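CsuC (Acinetobacter baumannii, PDB 6FJY) probably acts as the periplasmic chaperone of archaic Csu pili, holding the tip adhesin CsuE in a pre-assembly complex by donor-strand complementation. Local coordinates at residues 165-168 with 172-175. Residues are numbered along the deposited sequence; the frame is centred on the assembly and turned at random.
Sequences LKNN and FARL
The side-chain amide of Asn167 is held by four hydrogen bonds where it faces Phe172 and Ala173. Its OD1 accepts from the backbone N of Gly169 and of Val148, while ND2 donates to the backbone O of Lys171 and of Val197. The amide reaches toward the 172-173 backbone because a chi1 of -165° sets CG anti to the backbone N, and ND2 stops 3.9 Å from Phe172 CA and 3.8 Å from Ala173 N, packing against that backbone without bonding to it. Four main-chain groups thus fix the rotation of a buried amide and satisfy both its polar atoms. The two segments lie on consecutive strands of a beta sandwich with an Ig-like fold: 162-167 pairs with 149-154 and 201-204 in one sheet, and after a short loop 173-175 pairs with 195-197 in the other. Between the sheets, Leu165 and Leu175 meet tip to tip, CD2 of the first 3.8 Å from CD1 of the second, with Trp151 and Ile236 against Leu165 and Ile234 against Leu175. On the far side of 172-175, the Phe172 ring edge, through CE2, sits 3.7 Å above the guanidinium plane of Arg174, near the border of the group rather than over its centre, with the two planes tilted by about 60°.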
loop_
_atom_site.group_PDB
_atom_site.type_symbol
_atom_site.label_atom_id
_atom_site.label_comp_id
_atom_site.label_asym_id
_atom_site.label_seq_id
_atom_site.Cartn_x
_atom_site.Cartn_y
_atom_site.Cartn_z
ATOM N N LEU A 165 -4.072 -27.198 -3.478
ATOM C CA LEU A 165 -5.081 -26.301 -2.933
ATOM C C LEU A 165 -5.927 -25.758 -4.074
ATOM O O LEU A 165 -5.390 -25.269 -5.072
ATOM C CB LEU A 165 -4.437 -25.152 -2.159
ATOM C CG LEU A 165 -4.351 -25.269 -0.635
ATOM C CD1 LEU A 165 -4.234 -26.699 -0.206
ATOM C CD2 LEU A 165 -3.168 -24.457 -0.111
ATOM N N LYS A 166 -7.244 -25.848 -3.931
ATOM C CA LYS A 166 -8.156 -25.361 -4.951
ATOM C C LYS A 166 -9.010 -24.243 -4.372
ATOM O O LYS A 166 -9.446 -24.313 -3.222
ATOM C CB LYS A 166 -9.057 -26.480 -5.494
ATOM C CG LYS A 166 -10.050 -25.989 -6.535
ATOM C CD LYS A 166 -10.972 -27.089 -7.042
ATOM C CE LYS A 166 -10.254 -28.124 -7.872
ATOM N NZ LYS A 166 -11.183 -29.257 -8.175
ATOM N N ASN A 167 -9.198 -23.193 -5.157
ATOM C CA ASN A 167 -10.067 -22.086 -4.799
ATOM C C ASN A 167 -11.249 -22.084 -5.762
ATOM O O ASN A 167 -11.068 -21.895 -6.969
ATOM C CB ASN A 167 -9.304 -20.765 -4.868
ATOM C CG ASN A 167 -10.023 -19.647 -4.177
ATOM O OD1 ASN A 167 -11.218 -19.735 -3.906
ATOM N ND2 ASN A 167 -9.299 -18.568 -3.889
ATOM N N ASN A 168 -12.449 -22.291 -5.224
ATOM C CA ASN A 168 -13.691 -22.234 -5.992
ATOM C C ASN A 168 -14.406 -20.898 -5.858
ATOM O O ASN A 168 -15.494 -20.732 -6.416
ATOM C CB ASN A 168 -14.604 -23.379 -5.581
ATOM C CG ASN A 168 -13.956 -24.718 -5.801
ATOM O OD1 ASN A 168 -13.498 -25.023 -6.905
ATOM N ND2 ASN A 168 -13.880 -25.521 -4.747
ATOM N N PHE A 172 -9.214 -14.220 -4.305
ATOM C CA PHE A 172 -8.000 -14.932 -3.928
ATOM C C PHE A 172 -7.912 -15.139 -2.416
ATOM O O PHE A 172 -8.537 -14.438 -1.618
ATOM C CB PHE A 172 -6.754 -14.173 -4.394
ATOM C CG PHE A 172 -6.512 -12.878 -3.652
ATOM C CD1 PHE A 172 -7.189 -11.718 -4.011
ATOM C CD2 PHE A 172 -5.627 -12.825 -2.585
ATOM C CE1 PHE A 172 -6.971 -10.518 -3.333
ATOM C CE2 PHE A 172 -5.403 -11.625 -1.895
ATOM C CZ PHE A 172 -6.081 -10.471 -2.268
ATOM N N ALA A 173 -7.083 -16.107 -2.039
ATOM C CA ALA A 173 -6.687 -16.344 -0.664
ATOM C C ALA A 173 -5.180 -16.146 -0.563
ATOM O O ALA A 173 -4.432 -16.636 -1.414
ATOM C CB ALA A 173 -7.065 -17.755 -0.206
ATOM N N ARG A 174 -4.745 -15.379 0.438
ATOM C CA ARG A 174 -3.327 -15.243 0.774
ATOM C C ARG A 174 -3.133 -15.980 2.098
ATOM O O ARG A 174 -3.485 -15.470 3.166
ATOM C CB ARG A 174 -2.885 -13.777 0.841
ATOM C CG ARG A 174 -1.373 -13.606 1.038
ATOM C CD ARG A 174 -0.854 -12.150 0.948
ATOM N NE ARG A 174 -1.855 -11.168 1.336
ATOM C CZ ARG A 174 -2.368 -10.250 0.523
ATOM N NH1 ARG A 174 -1.975 -10.168 -0.737
ATOM N NH2 ARG A 174 -3.292 -9.417 0.971
ATOM N N LEU A 175 -2.605 -17.196 2.013
ATOM C CA LEU A 175 -2.463 -18.076 3.158
ATOM C C LEU A 175 -1.065 -17.955 3.743
ATOM O O LEU A 175 -0.078 -17.870 3.005
ATOM C CB LEU A 175 -2.731 -19.522 2.760
ATOM C CG LEU A 175 -4.093 -19.831 2.148
ATOM C CD1 LEU A 175 -4.147 -21.299 1.795
ATOM C CD2 LEU A 175 -5.232 -19.449 3.089
#